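Local structure of fatty acid synthase 1, isoform A (Drosophila melanogaster, 6FN6) at residues A[6-12]-A[75-81]; A[61-67]-A[97-103]; A[371-377]-A[397-403]. The protein probably carries out de novo synthesis of long-chain saturated fatty acids from acetyl-CoA and malonyl-CoA with NADPH, this chain being its dehydratase-enoylreductase-ketoreductase modifying region. All coordinates share one frame; numbering follows the deposited sequence.

In the fold
Interactions 1 and 2 belong to the same N-terminal hotdog fold of the dehydratase, with centres about 16 Å apart. Strands 7-12, 76-83, 89-93, 98-105 and 58-65 lie side by side in that order, so interaction 1 forms the start of this run and interaction 2 joins its last two members. Their segments alternate along the chain, and both pack side chains on helix 34-48. Interaction 3 comes after both, with centres about 63 and 68 Å from theirs, in a separate mixed sheet whose strand order matches that of class I methyltransferases, consistent with a pseudo-methyltransferase domain. The three contacts therefore sample two separate domains of the modifying region.

Interaction 1: residues A[6-12]-A[75-81]; sequences ETIVEVD and AVVKFGI
T7, V9 and V11 pair with I81, F79 and V77, joining the N-terminal strand 7-12 to strand 76-83 as an antiparallel pair of the N-terminal hotdog fold. These are the hydrogen-bonded pairs, each closed by two backbone bonds. T7 N reaches I81 O at 2.7 Å and V9 N reaches F79 O at 2.6 Å, both with their return bonds. Towards V11 the pairing slackens: V11 N still binds V77 O at 3.1 Å, but the return bond from V77 N to V11 O is weak.

The two faces of the pair differ sharply in character. On the face of V9, V11, V77, F79 and I81 the contacts are apolar. With CG1 beside the backbone N (chi1 -59°), V11 has its CG2 between N and the carbonyl carbon, from where this methyl reaches F79 CE2, 3.6 Å away. The same methyl lies beside V77 CG1, and farther along V9 CG2 meets I81 CD1 at 4.2 Å. On the face of I8, E10 and K78, which is largely exposed, E10 and K78 run side by side with extended chains. Their charged ends do not close: E10 OE1 stays 4.1 Å from K78 NZ, too long for a salt bridge, though the opposite charges probably still attract.

Behind the apolar face lies helix 34-48, the central helix that a hotdog sheet wraps: V9 and I81 both touch its T44, and F79 packs on L40 while its ring meets those of Y37 and F32. The side chain of F79 is about 11 Å from that of H24, the predicted proton acceptor of the dehydratase, and on the other flank G80 bonds to C93 to continue the sheet. At the end of strand 7-12 the carboxylate of D12 turns to the chain itself, OD1 accepting from S14 N.

Interaction 2: residues A[61-67]-A[97-103]; sequences ENLVFHR and SLAVSGK
Strands 58-65 and 98-105 are antiparallel neighbours in the N-terminal hotdog fold of the dehydratase, and a beta bulge shifts their register by one between the pairs E61-K103 and V64-S101. Backbone bonds hold both sides of the bulge, E61 N to K103 O and V64 N to S101 O (2.8 Å).

Past F65 the chain leaves the strand, and the ring of H66 takes over. L98 CD2 sits over the centre of one face, 3.6 Å from the centroid, a CH-pi contact, while V64 CG1 covers the opposite face nearer the rim. At the edge of the ring, near its plane, H66 NE2 and S101 OG share a nearly straight hydrogen bond of 2.9 Å, which fixes the rotation of the ring. On the buried side F65 CD1 packs against V100 CG2 at 3.6 Å, and the F65 side chain is about 9 Å from that of D175, the predicted proton donor.

R67 closes the end of the contact. Its CG lies between the backbone N and the carbonyl carbon (chi1 60°), and the chain then extends along L98 O to S97, while NH2 also forms a salt bridge with E94. A leucine here would probably leave the E94 carboxylate without its mate and the S97 hydroxyl without its donor. That hydroxyl oxygen, S97 OG, takes R67 NE at 3.0 Å, with the oxygen tilted 24° out of the guanidinium plane.

Interaction 3: residues A[371-377]-A[397-403]; sequences EQNCHFV and SIRENGF
The guanidinium of R399 lies flat on the imidazole of H375, with centres 4.1 Å apart and planes only 19° from parallel. The fit is offset: H375 CE1 sits over the middle of the guanidinium, whereas R399 NE lies above the rim of the ring. At the edge of the guanidinium, in its plane, is N373 O, which R399 NH1 reaches in a weak hydrogen bond of 3.4 Å. The side chain of N373 crosses that of R399, its amide plane turned 82° from the guanidinium. A bend at chi3 (65°) folds the arginine back over the chain. K305 N, in strand 303-309, donates to H375 ND1, holding the ring in place; with the arginine cation on its face, a neutral imidazole is probably preferred. The F403 ring has H375 O near its plane, at the edge.

Beneath these side chains the backbones pair in parallel. C374 bridges I398, its N bonded to S397 O and its O accepting R399 N, each at 3.0 Å. A type I turn from R399 to G402, closed by G402 N on R399 O, then redirects the chain, and F403 N picks up H375 O at 2.9 Å. V377 CG2 and I398 CG2 meet at 3.5 Å. F376 and F403 both lean on I294 of helix 279-296, and F403 also touches L442 of strand 438-445, its neighbour in the sheet.

Strands 374-380 and 402-409, linked through helix 389-395, are a beta-alpha-beta unit. With strand 303-309 on one side and the antiparallel strand 438-445 on the other, they take the places of the fourth and fifth strands in what, by its strand order, is probably a class I methyltransferase-like fold, consistent with the pseudo-methyltransferase domain of animal fatty acid synthases.

Interaction 1: residues A[6-12]-A[75-81]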
# COMPACT_ATOMS: atom_id res chain seq x y z
N GLU A 6 -27.67 -1.38 -6.80
CA GLU A 6 -27.41 -1.29 -5.36
C GLU A 6 -28.71 -1.38 -4.57
O GLU A 6 -29.79 -1.11 -5.09
CB GLU A 6 -26.68 0.01 -5.03
CG GLU A 6 -27.50 1.27 -5.28
CD GLU A 6 -26.77 2.53 -4.86
OE1 GLU A 6 -27.32 3.64 -5.08
OE2 GLU A 6 -25.66 2.42 -4.30
N THR A 7 -28.59 -1.76 -3.30
CA THR A 7 -29.75 -1.86 -2.42
C THR A 7 -29.95 -0.57 -1.63
O THR A 7 -29.02 -0.08 -0.99
CB THR A 7 -29.62 -3.04 -1.44
OG1 THR A 7 -29.39 -4.26 -2.16
CG2 THR A 7 -30.87 -3.19 -0.58
N ILE A 8 -31.15 -0.02 -1.70
CA ILE A 8 -31.48 1.19 -0.96
C ILE A 8 -32.19 0.82 0.33
O ILE A 8 -33.17 0.08 0.32
CB ILE A 8 -32.36 2.14 -1.81
CG1 ILE A 8 -31.73 2.37 -3.19
CG2 ILE A 8 -32.56 3.47 -1.08
CD1 ILE A 8 -30.32 2.92 -3.15
N VAL A 9 -31.69 1.34 1.45
CA VAL A 9 -32.33 1.12 2.74
C VAL A 9 -32.64 2.48 3.34
O VAL A 9 -31.75 3.32 3.51
CB VAL A 9 -31.45 0.28 3.68
CG1 VAL A 9 -32.11 0.12 5.04
CG2 VAL A 9 -31.17 -1.08 3.06
N GLU A 10 -33.91 2.69 3.68
CA GLU A 10 -34.36 3.96 4.22
C GLU A 10 -34.71 3.79 5.69
O GLU A 10 -35.45 2.89 6.06
CB GLU A 10 -35.57 4.47 3.42
CG GLU A 10 -35.93 5.92 3.68
CD GLU A 10 -36.97 6.43 2.70
OE1 GLU A 10 -37.07 5.88 1.58
OE2 GLU A 10 -37.69 7.40 3.04
N VAL A 11 -34.16 4.67 6.53
CA VAL A 11 -34.50 4.67 7.95
C VAL A 11 -35.11 6.01 8.33
O VAL A 11 -34.59 7.07 8.00
CB VAL A 11 -33.26 4.35 8.83
CG1 VAL A 11 -32.69 2.98 8.46
CG2 VAL A 11 -32.20 5.42 8.69
N ASP A 12 -36.25 5.94 9.02
CA ASP A 12 -36.99 7.12 9.44
C ASP A 12 -37.27 7.07 10.93
O ASP A 12 -37.99 6.20 11.41
CB ASP A 12 -38.30 7.23 8.65
CG ASP A 12 -39.10 8.47 9.02
OD1 ASP A 12 -38.53 9.38 9.66
OD2 ASP A 12 -40.30 8.53 8.68
N ALA A 75 -35.62 13.17 10.22
CA ALA A 75 -34.59 12.20 9.84
C ALA A 75 -35.05 11.15 8.83
O ALA A 75 -35.16 9.97 9.16
CB ALA A 75 -34.06 11.50 11.07
N VAL A 76 -35.33 11.58 7.60
CA VAL A 76 -35.50 10.63 6.51
C VAL A 76 -34.17 10.57 5.76
O VAL A 76 -33.77 11.52 5.08
CB VAL A 76 -36.70 11.00 5.60
CG1 VAL A 76 -36.48 12.32 4.86
CG2 VAL A 76 -36.98 9.87 4.61
N VAL A 77 -33.46 9.45 5.92
CA VAL A 77 -32.13 9.28 5.34
C VAL A 77 -32.07 7.97 4.58
O VAL A 77 -32.59 6.95 5.04
CB VAL A 77 -31.04 9.35 6.43
CG1 VAL A 77 -31.32 8.33 7.52
CG2 VAL A 77 -29.66 9.11 5.83
N LYS A 78 -31.43 8.00 3.42
CA LYS A 78 -31.37 6.84 2.55
C LYS A 78 -29.95 6.27 2.48
O LYS A 78 -29.01 6.98 2.14
CB LYS A 78 -31.85 7.22 1.14
CG LYS A 78 -33.29 7.73 1.13
CD LYS A 78 -33.87 7.85 -0.27
CE LYS A 78 -35.33 8.28 -0.21
NZ LYS A 78 -35.97 8.35 -1.55
N PHE A 79 -29.81 4.99 2.80
CA PHE A 79 -28.52 4.31 2.70
C PHE A 79 -28.48 3.41 1.47
O PHE A 79 -29.39 2.60 1.25
CB PHE A 79 -28.23 3.49 3.96
CG PHE A 79 -28.10 4.31 5.21
CD1 PHE A 79 -27.04 5.18 5.39
CD2 PHE A 79 -29.03 4.19 6.23
CE1 PHE A 79 -26.91 5.92 6.55
CE2 PHE A 79 -28.91 4.93 7.39
CZ PHE A 79 -27.85 5.80 7.55
N GLY A 80 -27.43 3.55 0.67
CA GLY A 80 -27.20 2.71 -0.49
C GLY A 80 -26.10 1.70 -0.27
O GLY A 80 -24.98 2.07 0.10
N ILE A 81 -26.40 0.42 -0.47
CA ILE A 81 -25.44 -0.66 -0.22
C ILE A 81 -25.15 -1.42 -1.51
O ILE A 81 -26.05 -1.67 -2.31
CB ILE A 81 -25.95 -1.62 0.87
CG1 ILE A 81 -26.55 -0.82 2.04
CG2 ILE A 81 -24.82 -2.52 1.35
CD1 ILE A 81 -27.01 -1.66 3.21

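Interaction 2: residues A[61-67]-A[97-103]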
# COMPACT_ATOMS: atom_id res chain seq x y z
N GLU A 61 -14.55 -7.65 7.61
CA GLU A 61 -13.13 -7.34 7.68
C GLU A 61 -12.83 -5.96 7.09
O GLU A 61 -13.51 -5.50 6.18
CB GLU A 61 -12.31 -8.40 6.95
CG GLU A 61 -12.41 -9.78 7.57
CD GLU A 61 -11.64 -10.82 6.79
OE1 GLU A 61 -10.42 -10.96 7.03
OE2 GLU A 61 -12.25 -11.50 5.93
N ASN A 62 -11.78 -5.33 7.63
CA ASN A 62 -11.31 -4.04 7.14
C ASN A 62 -12.44 -3.02 7.10
O ASN A 62 -12.61 -2.30 6.12
CB ASN A 62 -10.69 -4.19 5.74
CG ASN A 62 -9.90 -2.96 5.32
OD1 ASN A 62 -9.15 -2.39 6.11
ND2 ASN A 62 -10.07 -2.54 4.07
N LEU A 63 -13.23 -2.98 8.17
CA LEU A 63 -14.29 -2.00 8.28
C LEU A 63 -13.71 -0.60 8.44
O LEU A 63 -12.87 -0.37 9.31
CB LEU A 63 -15.22 -2.33 9.45
CG LEU A 63 -16.17 -3.50 9.23
CD1 LEU A 63 -16.72 -4.01 10.55
CD2 LEU A 63 -17.31 -3.08 8.32
N VAL A 64 -14.17 0.32 7.60
CA VAL A 64 -13.75 1.71 7.70
C VAL A 64 -14.98 2.60 7.77
O VAL A 64 -15.87 2.53 6.92
CB VAL A 64 -12.86 2.12 6.51
CG1 VAL A 64 -12.41 3.57 6.66
CG2 VAL A 64 -11.66 1.20 6.39
N PHE A 65 -15.04 3.43 8.80
CA PHE A 65 -16.12 4.39 8.94
C PHE A 65 -15.60 5.77 8.54
O PHE A 65 -14.96 6.47 9.33
CB PHE A 65 -16.65 4.36 10.38
CG PHE A 65 -17.03 2.98 10.84
CD1 PHE A 65 -18.26 2.44 10.52
CD2 PHE A 65 -16.14 2.21 11.57
CE1 PHE A 65 -18.61 1.16 10.93
CE2 PHE A 65 -16.48 0.94 11.98
CZ PHE A 65 -17.71 0.41 11.66
N HIS A 66 -15.85 6.13 7.28
CA HIS A 66 -15.21 7.28 6.66
C HIS A 66 -15.72 8.62 7.18
O HIS A 66 -14.96 9.59 7.23
CB HIS A 66 -15.39 7.21 5.14
CG HIS A 66 -14.77 5.99 4.53
ND1 HIS A 66 -13.48 5.98 4.06
CD2 HIS A 66 -15.27 4.75 4.32
CE1 HIS A 66 -13.20 4.77 3.58
NE2 HIS A 66 -14.27 4.01 3.73
N ARG A 67 -16.99 8.69 7.55
CA ARG A 67 -17.55 9.92 8.09
C ARG A 67 -18.78 9.62 8.94
O ARG A 67 -19.38 8.55 8.82
CB ARG A 67 -17.93 10.88 6.96
CG ARG A 67 -18.95 10.35 5.97
CD ARG A 67 -19.44 11.45 5.04
NE ARG A 67 -20.61 11.08 4.26
CZ ARG A 67 -21.85 11.01 4.74
NH1 ARG A 67 -22.09 11.30 6.01
NH2 ARG A 67 -22.85 10.66 3.94
N SER A 97 -22.35 10.28 -1.12
CA SER A 97 -20.97 10.23 -0.65
C SER A 97 -20.73 8.97 0.17
O SER A 97 -21.64 8.48 0.84
CB SER A 97 -20.63 11.48 0.17
OG SER A 97 -21.33 11.49 1.40
N LEU A 98 -19.52 8.44 0.10
CA LEU A 98 -19.17 7.20 0.80
C LEU A 98 -19.29 7.36 2.31
O LEU A 98 -18.83 8.35 2.88
CB LEU A 98 -17.75 6.77 0.43
CG LEU A 98 -17.21 5.54 1.17
CD1 LEU A 98 -18.05 4.31 0.86
CD2 LEU A 98 -15.76 5.31 0.81
N ALA A 99 -19.90 6.36 2.95
CA ALA A 99 -20.05 6.36 4.41
C ALA A 99 -19.18 5.28 5.04
O ALA A 99 -18.35 5.56 5.91
CB ALA A 99 -21.52 6.16 4.79
N VAL A 100 -19.38 4.03 4.60
CA VAL A 100 -18.67 2.89 5.17
C VAL A 100 -18.19 1.95 4.07
O VAL A 100 -18.85 1.79 3.04
CB VAL A 100 -19.55 2.13 6.19
CG1 VAL A 100 -18.86 0.86 6.68
CG2 VAL A 100 -19.89 3.03 7.35
N SER A 101 -17.05 1.32 4.32
CA SER A 101 -16.49 0.32 3.40
C SER A 101 -15.91 -0.84 4.20
O SER A 101 -15.57 -0.69 5.37
CB SER A 101 -15.41 0.94 2.51
OG SER A 101 -14.21 1.13 3.23
N GLY A 102 -15.81 -2.00 3.55
CA GLY A 102 -15.23 -3.17 4.19
C GLY A 102 -15.45 -4.43 3.38
O GLY A 102 -15.83 -4.38 2.21
N LYS A 103 -15.21 -5.57 4.02
CA LYS A 103 -15.36 -6.87 3.37
C LYS A 103 -16.25 -7.76 4.21
O LYS A 103 -16.21 -7.71 5.44
CB LYS A 103 -13.98 -7.52 3.16
CG LYS A 103 -14.03 -8.95 2.63
CD LYS A 103 -12.62 -9.52 2.49
CE LYS A 103 -12.66 -11.00 2.14
NZ LYS A 103 -11.29 -11.56 1.96

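Interaction 3: residues A[371-377]-A[397-403]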
# COMPACT_ATOMS: atom_id res chain seq x y z
N GLU A 371 -46.50 57.93 30.31
CA GLU A 371 -47.08 56.60 30.45
C GLU A 371 -47.62 56.40 31.86
O GLU A 371 -47.26 57.14 32.77
CB GLU A 371 -46.06 55.52 30.10
CG GLU A 371 -46.67 54.14 29.95
CD GLU A 371 -46.03 53.32 28.85
OE1 GLU A 371 -44.90 53.65 28.43
OE2 GLU A 371 -46.66 52.34 28.40
N GLN A 372 -48.48 55.40 32.04
CA GLN A 372 -49.11 55.15 33.33
C GLN A 372 -48.47 53.98 34.09
O GLN A 372 -48.09 52.97 33.49
CB GLN A 372 -50.61 54.91 33.15
CG GLN A 372 -50.97 53.82 32.15
CD GLN A 372 -52.47 53.60 32.06
OE1 GLN A 372 -53.26 54.54 32.20
NE2 GLN A 372 -52.88 52.36 31.82
N ASN A 373 -48.38 54.13 35.40
CA ASN A 373 -47.88 53.09 36.30
C ASN A 373 -46.54 52.49 35.89
O ASN A 373 -46.45 51.30 35.59
CB ASN A 373 -48.91 51.96 36.41
CG ASN A 373 -50.23 52.43 36.99
OD1 ASN A 373 -50.32 52.72 38.18
ND2 ASN A 373 -51.25 52.51 36.14
N CYS A 374 -45.50 53.32 35.89
CA CYS A 374 -44.14 52.85 35.65
C CYS A 374 -43.46 52.57 36.99
O CYS A 374 -43.82 53.15 38.01
CB CYS A 374 -43.35 53.88 34.85
SG CYS A 374 -43.99 54.18 33.20
N HIS A 375 -42.46 51.70 36.98
CA HIS A 375 -41.66 51.46 38.18
C HIS A 375 -40.60 52.54 38.33
O HIS A 375 -40.18 52.86 39.44
CB HIS A 375 -41.01 50.08 38.15
CG HIS A 375 -41.94 48.96 38.48
ND1 HIS A 375 -42.78 48.38 37.54
CD2 HIS A 375 -42.16 48.30 39.64
CE1 HIS A 375 -43.48 47.42 38.12
NE2 HIS A 375 -43.12 47.35 39.39
N PHE A 376 -40.16 53.10 37.21
CA PHE A 376 -39.19 54.19 37.25
C PHE A 376 -39.23 55.05 35.99
O PHE A 376 -39.76 54.64 34.95
CB PHE A 376 -37.77 53.65 37.46
CG PHE A 376 -37.24 52.86 36.29
CD1 PHE A 376 -36.65 53.50 35.21
CD2 PHE A 376 -37.30 51.48 36.29
CE1 PHE A 376 -36.15 52.78 34.14
CE2 PHE A 376 -36.80 50.75 35.22
CZ PHE A 376 -36.23 51.40 34.15
N VAL A 377 -38.67 56.25 36.10
CA VAL A 377 -38.51 57.15 34.97
C VAL A 377 -37.09 57.69 35.01
O VAL A 377 -36.67 58.24 36.03
CB VAL A 377 -39.55 58.29 34.99
CG1 VAL A 377 -39.29 59.27 33.85
CG2 VAL A 377 -40.95 57.73 34.90
N SER A 397 -46.44 59.73 36.00
CA SER A 397 -46.24 58.56 35.15
C SER A 397 -45.87 57.31 35.94
O SER A 397 -46.05 56.19 35.45
CB SER A 397 -45.16 58.85 34.11
OG SER A 397 -45.47 60.01 33.35
N ILE A 398 -45.35 57.49 37.14
CA ILE A 398 -44.94 56.35 37.97
C ILE A 398 -46.08 55.93 38.89
O ILE A 398 -46.95 56.74 39.23
CB ILE A 398 -43.68 56.67 38.79
CG1 ILE A 398 -43.91 57.93 39.65
CG2 ILE A 398 -42.48 56.85 37.88
CD1 ILE A 398 -42.90 58.09 40.77
N ARG A 399 -46.06 54.67 39.30
CA ARG A 399 -46.97 54.22 40.34
C ARG A 399 -46.56 54.87 41.66
O ARG A 399 -45.46 55.40 41.78
CB ARG A 399 -46.98 52.69 40.45
CG ARG A 399 -45.62 52.03 40.63
CD ARG A 399 -45.75 50.52 40.52
NE ARG A 399 -46.15 50.10 39.18
CZ ARG A 399 -46.73 48.94 38.89
NH1 ARG A 399 -47.05 48.65 37.64
NH2 ARG A 399 -46.99 48.06 39.85
N GLU A 400 -47.46 54.85 42.64
CA GLU A 400 -47.28 55.60 43.88
C GLU A 400 -45.92 55.35 44.53
O GLU A 400 -45.28 56.29 45.01
CB GLU A 400 -48.39 55.24 44.87
CG GLU A 400 -48.54 56.21 46.04
CD GLU A 400 -49.01 57.58 45.60
OE1 GLU A 400 -49.34 57.75 44.41
OE2 GLU A 400 -49.06 58.50 46.45
N ASN A 401 -45.48 54.09 44.56
CA ASN A 401 -44.20 53.74 45.16
C ASN A 401 -43.07 53.68 44.12
O ASN A 401 -42.01 53.09 44.38
CB ASN A 401 -44.31 52.41 45.90
CG ASN A 401 -44.89 51.30 45.03
OD1 ASN A 401 -44.90 51.40 43.81
ND2 ASN A 401 -45.37 50.25 45.68
N GLY A 402 -43.29 54.28 42.95
CA GLY A 402 -42.30 54.26 41.89
C GLY A 402 -41.11 55.14 42.19
O GLY A 402 -41.11 55.91 43.15
N PHE A 403 -40.08 55.04 41.35
CA PHE A 403 -38.85 55.80 41.56
C PHE A 403 -38.58 56.80 40.44
O PHE A 403 -39.21 56.74 39.38
CB PHE A 403 -37.65 54.86 41.70
CG PHE A 403 -37.67 54.04 42.95
CD1 PHE A 403 -38.37 52.84 43.01
CD2 PHE A 403 -36.99 54.46 44.08
CE1 PHE A 403 -38.38 52.08 44.16
CE2 PHE A 403 -37.00 53.71 45.24
CZ PHE A 403 -37.70 52.52 45.28